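Local coordinates for protein packaging enzyme P4 (Pseudomonas phage phi13, PDB 4BLP) that probably hydrolyses nucleoside triphosphates as a hexameric RecA-like helicase to drive RNA into the viral procapsid during genome packaging, at residues L148-W162 / V277-Q291. Residues are numbered along the deposited sequence; the frame is centred on the assembly and turned at random.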
ATOM      1  N   LEU D 148      18.364  17.788  21.209  1.00  8.38           N
ATOM      2  CA  LEU D 148      18.582  18.176  19.832  1.00  7.98           C
ATOM      3  C   LEU D 148      18.066  19.568  19.642  1.00 10.93           C
ATOM      4  O   LEU D 148      16.961  19.872  20.114  1.00 10.60           O
ATOM      5  CB  LEU D 148      17.803  17.166  18.946  1.00  8.25           C
ATOM      6  CG  LEU D 148      17.760  17.422  17.442  1.00 12.98           C
ATOM      7  CD1 LEU D 148      19.200  17.359  16.817  1.00 12.71           C
ATOM      8  CD2 LEU D 148      16.842  16.386  16.748  1.00  9.94           C
ATOM      9  N   HIS D 149      18.850  20.416  18.951  1.00  8.74           N
ATOM     10  CA  HIS D 149      18.428  21.777  18.578  1.00  8.59           C
ATOM     11  C   HIS D 149      18.301  21.776  17.069  1.00 12.57           C
ATOM     12  O   HIS D 149      19.284  21.502  16.392  1.00 11.42           O
ATOM     13  CB  HIS D 149      19.448  22.848  19.029  1.00  9.09           C
ATOM     14  CG  HIS D 149      18.963  24.244  18.779  1.00 11.40           C
ATOM     15  ND1 HIS D 149      18.511  25.038  19.817  1.00 12.95           N
ATOM     16  CD2 HIS D 149      18.824  24.924  17.611  1.00 13.06           C
ATOM     17  CE1 HIS D 149      18.151  26.189  19.259  1.00 12.62           C
ATOM     18  NE2 HIS D 149      18.305  26.167  17.935  1.00 12.09           N
ATOM     19  N   VAL D 150      17.135  22.062  16.528  1.00  8.58           N
ATOM     20  CA  VAL D 150      17.036  22.047  15.068  1.00  8.92           C
ATOM     21  C   VAL D 150      16.972  23.467  14.525  1.00 13.90           C
ATOM     22  O   VAL D 150      16.357  24.353  15.136  1.00 14.07           O
ATOM     23  CB  VAL D 150      15.845  21.191  14.552  1.00 15.17           C
ATOM     24  CG1 VAL D 150      16.015  19.725  14.968  1.00 14.83           C
ATOM     25  CG2 VAL D 150      14.522  21.745  15.050  1.00 15.93           C
ATOM     26  N   VAL D 151      17.580  23.672  13.362  1.00 11.31           N
ATOM     27  CA  VAL D 151      17.588  24.950  12.657  1.00 11.52           C
ATOM     28  C   VAL D 151      16.744  24.723  11.432  1.00 12.77           C
ATOM     29  O   VAL D 151      17.112  23.925  10.587  1.00 11.12           O
ATOM     30  CB  VAL D 151      19.042  25.403  12.329  1.00 13.93           C
ATOM     31  CG1 VAL D 151      19.046  26.715  11.507  1.00 15.54           C
ATOM     32  CG2 VAL D 151      19.845  25.551  13.628  1.00 14.80           C
ATOM     33  N   VAL D 152      15.595  25.441  11.334  1.00 11.65           N
ATOM     34  CA  VAL D 152      14.588  25.184  10.324  1.00 12.37           C
ATOM     35  C   VAL D 152      14.446  26.331   9.349  1.00 14.70           C
ATOM     36  O   VAL D 152      14.546  27.485   9.721  1.00 14.00           O
ATOM     37  CB  VAL D 152      13.210  24.908  11.028  1.00 18.87           C
ATOM     38  CG1 VAL D 152      12.171  24.412  10.049  1.00 20.29           C
ATOM     39  CG2 VAL D 152      13.357  23.878  12.153  1.00 18.95           C
ATOM     40  N   GLY D 153      14.153  25.994   8.098  1.00 14.84           N
ATOM     41  CA  GLY D 153      13.909  27.000   7.074  1.00 16.12           C
ATOM     42  C   GLY D 153      13.839  26.339   5.726  1.00 23.24           C
ATOM     43  O   GLY D 153      14.338  25.223   5.582  1.00 22.11           O
ATOM     44  N   GLY D 154      13.260  27.027   4.749  1.00 21.08           N
ATOM     45  CA  GLY D 154      13.112  26.475   3.411  1.00 21.34           C
ATOM     46  C   GLY D 154      14.376  26.510   2.586  1.00 26.53           C
ATOM     47  O   GLY D 154      15.453  26.886   3.058  1.00 24.65           O
ATOM     48  N   THR D 155      14.250  26.077   1.320  1.00 26.36           N
ATOM     49  CA  THR D 155      15.371  26.061   0.394  1.00 27.44           C
ATOM     50  C   THR D 155      15.708  27.508   0.158  1.00 32.18           C
ATOM     51  O   THR D 155      14.791  28.301  -0.073  1.00 32.53           O
ATOM     52  CB  THR D 155      14.955  25.315  -0.898  0.66 36.72           C
ATOM     53  OG1 THR D 155      14.390  24.047  -0.545  0.86 31.71           O
ATOM     54  CG2 THR D 155      16.100  25.130  -1.855  0.96 35.11           C
ATOM     55  N   GLY D 156      16.966  27.862   0.344  1.00 28.99           N
ATOM     56  CA  GLY D 156      17.386  29.254   0.208  1.00 29.25           C
ATOM     57  C   GLY D 156      17.181  30.133   1.446  1.00 30.95           C
ATOM     58  O   GLY D 156      17.322  31.361   1.359  1.00 31.50           O
ATOM     59  N   ALA D 157      16.880  29.505   2.634  1.00 22.29           N
ATOM     60  CA  ALA D 157      16.676  30.228   3.909  1.00 20.06           C
ATOM     61  C   ALA D 157      17.968  30.751   4.487  1.00 22.89           C
ATOM     62  O   ALA D 157      17.934  31.629   5.348  1.00 21.68           O
ATOM     63  CB  ALA D 157      16.021  29.324   4.956  1.00 20.08           C
ATOM     64  N   GLY D 158      19.088  30.125   4.112  1.00 19.55           N
ATOM     65  CA  GLY D 158      20.401  30.474   4.643  1.00 19.44           C
ATOM     66  C   GLY D 158      20.724  29.780   5.951  1.00 21.33           C
ATOM     67  O   GLY D 158      21.433  30.363   6.776  1.00 21.47           O
ATOM     68  N   LYS D 159      20.247  28.518   6.143  1.00 18.52           N
ATOM     69  CA  LYS D 159      20.500  27.733   7.372  1.00 19.16           C
ATOM     70  C   LYS D 159      22.014  27.504   7.558  1.00 25.78           C
ATOM     71  O   LYS D 159      22.536  27.792   8.634  1.00 25.08           O
ATOM     72  CB  LYS D 159      19.767  26.373   7.382  1.00 21.06           C
ATOM     73  CG  LYS D 159      18.229  26.432   7.338  1.00 20.90           C
ATOM     74  CD  LYS D 159      17.565  25.036   7.308  1.00 13.36           C
ATOM     75  CE  LYS D 159      17.740  24.244   6.021  1.00 19.97           C
ATOM     76  NZ  LYS D 159      17.265  24.946   4.783  1.00 24.54           N
ATOM     77  N   SER D 160      22.722  27.045   6.488  1.00 24.76           N
ATOM     78  CA  SER D 160      24.174  26.798   6.523  1.00 24.07           C
ATOM     79  C   SER D 160      24.957  28.050   6.847  1.00 28.34           C
ATOM     80  O   SER D 160      25.912  27.978   7.626  1.00 30.00           O
ATOM     81  CB  SER D 160      24.661  26.242   5.183  1.00 27.29           C
ATOM     82  OG  SER D 160      24.070  24.977   4.974  1.00 34.89           O
ATOM     83  N   LYS D 161      24.579  29.194   6.246  1.00 23.90           N
ATOM     84  CA  LYS D 161      25.251  30.471   6.442  1.00 23.75           C
ATOM     85  C   LYS D 161      25.082  30.935   7.882  1.00 27.84           C
ATOM     86  O   LYS D 161      26.049  31.400   8.494  1.00 29.20           O
ATOM     87  CB  LYS D 161      24.711  31.528   5.463  1.00 26.53           C
ATOM     88  CG  LYS D 161      25.510  32.819   5.457  1.00 41.30           C
ATOM     89  CD  LYS D 161      25.010  33.809   4.410  1.00 56.40           C
ATOM     90  CE  LYS D 161      25.577  35.191   4.635  1.00 71.98           C
ATOM     91  NZ  LYS D 161      24.852  36.220   3.846  1.00 85.00           N
ATOM     92  N   TRP D 162      23.845  30.849   8.422  1.00 22.51           N
ATOM     93  CA  TRP D 162      23.614  31.259   9.808  1.00 20.49           C
ATOM     94  C   TRP D 162      24.409  30.326  10.756  1.00 20.15           C
ATOM     95  O   TRP D 162      25.025  30.809  11.699  1.00 20.42           O
ATOM     96  CB  TRP D 162      22.121  31.225  10.154  1.00 17.55           C
ATOM     97  CG  TRP D 162      21.872  31.642  11.577  1.00 17.53           C
ATOM     98  CD1 TRP D 162      21.848  32.920  12.059  1.00 20.65           C
ATOM     99  CD2 TRP D 162      21.699  30.775  12.715  1.00 16.38           C
ATOM    100  NE1 TRP D 162      21.648  32.907  13.425  1.00 19.85           N
ATOM    101  CE2 TRP D 162      21.537  31.604  13.853  1.00 20.35           C
ATOM    102  CE3 TRP D 162      21.625  29.375  12.882  1.00 16.50           C
ATOM    103  CZ2 TRP D 162      21.353  31.080  15.147  1.00 18.94           C
ATOM    104  CZ3 TRP D 162      21.420  28.861  14.161  1.00 15.66           C
ATOM    105  CH2 TRP D 162      21.286  29.704  15.272  1.00 16.42           C
ATOM    106  N   VAL D 277      11.416  18.763  20.286  1.00  9.87           N
ATOM    107  CA  VAL D 277      12.855  18.796  20.586  1.00  8.25           C
ATOM    108  C   VAL D 277      13.207  19.802  21.685  1.00 11.11           C
ATOM    109  O   VAL D 277      12.371  20.618  22.067  1.00 10.92           O
ATOM    110  CB  VAL D 277      13.642  19.143  19.282  1.00 10.06           C
ATOM    111  CG1 VAL D 277      13.467  18.047  18.187  1.00  8.68           C
ATOM    112  CG2 VAL D 277      13.192  20.516  18.723  1.00 10.23           C
ATOM    113  N   ALA D 278      14.490  19.811  22.102  1.00  8.97           N
ATOM    114  CA  ALA D 278      14.974  20.719  23.146  1.00  9.13           C
ATOM    115  C   ALA D 278      15.037  22.166  22.670  1.00 13.29           C
ATOM    116  O   ALA D 278      14.909  23.067  23.481  1.00 13.17           O
ATOM    117  CB  ALA D 278      16.358  20.291  23.623  1.00  9.66           C
ATOM    118  N   GLY D 279      15.264  22.384  21.373  1.00 10.93           N
ATOM    119  CA  GLY D 279      15.321  23.755  20.879  1.00  9.60           C
ATOM    120  C   GLY D 279      15.113  23.860  19.396  1.00 11.97           C
ATOM    121  O   GLY D 279      15.380  22.911  18.662  1.00 10.70           O
ATOM    122  N   MET D 280      14.633  25.017  18.941  1.00  8.96           N
ATOM    123  CA  MET D 280      14.402  25.217  17.522  1.00  8.07           C
ATOM    124  C   MET D 280      14.677  26.676  17.184  1.00 13.07           C
ATOM    125  O   MET D 280      14.221  27.567  17.895  1.00 13.90           O
ATOM    126  CB  MET D 280      12.927  24.880  17.164  1.00 10.81           C
ATOM    127  CG  MET D 280      12.625  25.105  15.693  1.00 15.05           C
ATOM    128  SD  MET D 280      10.937  24.653  15.249  1.00 17.43           S
ATOM    129  CE  MET D 280      10.104  26.233  15.600  1.00 17.70           C
ATOM    130  N   THR D 281      15.382  26.909  16.084  1.00  9.42           N
ATOM    131  CA  THR D 281      15.638  28.249  15.527  1.00 10.10           C
ATOM    132  C   THR D 281      15.095  28.272  14.117  1.00 14.41           C
ATOM    133  O   THR D 281      15.421  27.376  13.330  1.00 12.91           O
ATOM    134  CB  THR D 281      17.163  28.597  15.529  1.00 14.92           C
ATOM    135  OG1 THR D 281      17.658  28.540  16.865  1.00 12.65           O
ATOM    136  CG2 THR D 281      17.450  30.003  14.949  1.00 15.86           C
ATOM    137  N   VAL D 282      14.249  29.257  13.812  1.00 11.55           N
ATOM    138  CA  VAL D 282      13.727  29.463  12.447  1.00 12.25           C
ATOM    139  C   VAL D 282      14.617  30.527  11.811  1.00 14.48           C
ATOM    140  O   VAL D 282      14.809  31.616  12.391  1.00 15.96           O
ATOM    141  CB  VAL D 282      12.226  29.880  12.412  1.00 15.56           C
ATOM    142  CG1 VAL D 282      11.777  30.158  10.966  1.00 15.42           C
ATOM    143  CG2 VAL D 282      11.351  28.811  13.060  1.00 14.73           C
ATOM    144  N   VAL D 283      15.173  30.214  10.635  1.00 11.51           N
ATOM    145  CA  VAL D 283      16.061  31.138   9.932  1.00 12.58           C
ATOM    146  C   VAL D 283      15.461  31.529   8.572  1.00 16.60           C
ATOM    147  O   VAL D 283      14.893  30.694   7.867  1.00 17.11           O
ATOM    148  CB  VAL D 283      17.495  30.511   9.781  1.00 17.75           C
ATOM    149  CG1 VAL D 283      18.367  31.241   8.758  1.00 19.95           C
ATOM    150  CG2 VAL D 283      18.203  30.421  11.134  1.00 16.83           C
ATOM    151  N   ASN D 284      15.646  32.771   8.205  1.00 17.55           N
ATOM    152  CA  ASN D 284      15.286  33.300   6.883  1.00 18.67           C
ATOM    153  C   ASN D 284      16.284  34.377   6.562  1.00 23.92           C
ATOM    154  O   ASN D 284      16.624  35.184   7.440  1.00 22.93           O
ATOM    155  CB  ASN D 284      13.843  33.803   6.797  1.00 20.14           C
ATOM    156  CG  ASN D 284      13.423  34.104   5.382  1.00 45.54           C
ATOM    157  OD1 ASN D 284      13.733  33.362   4.453  1.00 43.33           O
ATOM    158  ND2 ASN D 284      12.729  35.208   5.188  1.00 35.73           N
ATOM    159  N   ASN D 285      16.807  34.355   5.325  1.00 23.89           N
ATOM    160  CA  ASN D 285      17.846  35.288   4.870  1.00 24.99           C
ATOM    161  C   ASN D 285      19.056  35.243   5.835  1.00 27.01           C
ATOM    162  O   ASN D 285      19.599  36.291   6.199  1.00 26.29           O
ATOM    163  CB  ASN D 285      17.300  36.738   4.716  1.00 32.26           C
ATOM    164  CG  ASN D 285      16.068  36.865   3.853  1.00 66.03           C
ATOM    165  OD1 ASN D 285      15.057  37.437   4.271  1.00 65.40           O
ATOM    166  ND2 ASN D 285      16.120  36.344   2.627  1.00 61.73           N
ATOM    167  N   ALA D 286      19.440  34.014   6.275  1.00 22.04           N
ATOM    168  CA  ALA D 286      20.555  33.725   7.194  1.00 21.94           C
ATOM    169  C   ALA D 286      20.459  34.518   8.519  1.00 25.68           C
ATOM    170  O   ALA D 286      21.484  34.837   9.131  1.00 25.35           O
ATOM    171  CB  ALA D 286      21.902  33.978   6.516  1.00 23.16           C
ATOM    172  N   ALA D 287      19.237  34.833   8.949  1.00 20.18           N
ATOM    173  CA  ALA D 287      18.980  35.571  10.195  1.00 20.42           C
ATOM    174  C   ALA D 287      17.898  34.859  11.016  1.00 20.77           C
ATOM    175  O   ALA D 287      17.044  34.173  10.449  1.00 17.45           O
ATOM    176  CB  ALA D 287      18.553  37.009   9.893  1.00 22.35           C
ATOM    177  N   VAL D 288      17.936  35.012  12.338  1.00 18.76           N
ATOM    178  CA  VAL D 288      16.942  34.387  13.223  1.00 18.36           C
ATOM    179  C   VAL D 288      15.603  35.081  13.086  1.00 22.69           C
ATOM    180  O   VAL D 288      15.509  36.285  13.348  1.00 24.94           O
ATOM    181  CB  VAL D 288      17.396  34.382  14.717  1.00 21.81           C
ATOM    182  CG1 VAL D 288      16.305  33.804  15.629  1.00 21.49           C
ATOM    183  CG2 VAL D 288      18.682  33.583  14.886  1.00 21.70           C
ATOM    184  N   VAL D 289      14.569  34.315  12.737  1.00 19.00           N
ATOM    185  CA  VAL D 289      13.181  34.794  12.672  1.00 19.61           C
ATOM    186  C   VAL D 289      12.575  34.594  14.077  1.00 20.94           C
ATOM    187  O   VAL D 289      11.960  35.500  14.632  1.00 19.70           O
ATOM    188  CB  VAL D 289      12.374  34.048  11.567  1.00 24.28           C
ATOM    189  CG1 VAL D 289      10.875  34.355  11.678  1.00 24.43           C
ATOM    190  CG2 VAL D 289      12.896  34.398  10.180  1.00 24.32           C
ATOM    191  N   SER D 290      12.760  33.408  14.635  1.00 14.97           N
ATOM    192  CA  SER D 290      12.247  33.039  15.945  1.00 15.00           C
ATOM    193  C   SER D 290      13.120  31.954  16.539  1.00 17.18           C
ATOM    194  O   SER D 290      13.845  31.274  15.811  1.00 14.55           O
ATOM    195  CB  SER D 290      10.799  32.569  15.849  1.00 16.47           C
ATOM    196  OG  SER D 290      10.702  31.322  15.193  1.00 18.07           O
ATOM    197  N   GLN D 291      13.073  31.814  17.873  1.00 14.37           N
ATOM    198  CA  GLN D 291      13.864  30.802  18.540  1.00 13.09           C
ATOM    199  C   GLN D 291      13.151  30.374  19.804  1.00 15.38           C
ATOM    200  O   GLN D 291      12.570  31.212  20.471  1.00 15.36           O
ATOM    201  CB  GLN D 291      15.255  31.354  18.833  1.00 14.18           C
ATOM    202  CG  GLN D 291      16.227  30.316  19.466  1.00 17.15           C
ATOM    203  CD  GLN D 291      17.589  30.954  19.555  1.00 27.57           C
ATOM    204  OE1 GLN D 291      17.856  31.756  20.460  1.00 20.39           O
ATOM    205  NE2 GLN D 291      18.447  30.654  18.586  1.00 14.91           N
TER
HETATM  206  O   HOH W   1      12.767  29.980   5.897  1.00 28.70           O
HETATM  207  O   HOH W   2      16.460  33.486   2.407  1.00 41.98           O
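In a probable Walker A motif (P-loop), a strand-loop-helix as in RecA-like NTPases, strand 148-152 pairs in parallel with strand 279-284, their directions 14° off. Leu-148 O takes Gly-279 N and, weakly, Ala-278 N; Gly-279 O then receives Val-150 N, Val-150 O receives Thr-281 N, Thr-281 O receives Val-152 N, and Val-152 O receives Val-283 N (2.9 Å, 171° at the hydrogen). On one face the His-149 ring lies over the Gly-279 to Met-280 peptide, where the missing side chain of Gly-279 lets His-149 ND1 come to 3.6 Å from Gly-279 CA. NE2 of His-149 shares a 2.7 Å hydrogen bond with Thr-281 OG1, which also accepts Gln-291 NE2, so two partners fix the hydroxyl. The same rotamer that gives OG1 to His-149 sets Thr-281 CG2 anti to the backbone N, over the six-membered ring of Trp-162, 4.2 Å from its centroid, a CH-pi contact; Val-283 CG2 does the same over the five-membered ring. Trp-162 CG is anti to the backbone N (chi1 180°), which swings the indole out from helix 159-164 over Thr-281 and Val-283, and Val-288 CG2 approaches obliquely, 3.4 Å from Trp-162 NE1. Beyond the strands, Ala-286 N in the type I' turn 284-287 bonds almost straight to Ala-157 O (3.0 Å), while a water links Gly-154 N to Val-283 O. Lys-159 curls back so that NZ donates to Gly-153 O, from above the carbonyl plane. On the other face Met-280 CG touches both Val-150 CG2 and Val-152 CG2 (3.8 Å to the latter), and helix 266-274 covers all three through Ile-273 and Tyr-270. Strand 252-257 flanks 147-152 on its far edge, strand 287-295 continues the sheet antiparallel beyond 279-284, and Thr-155 OG1 bonds to Asn-272 of a neighbouring subunit.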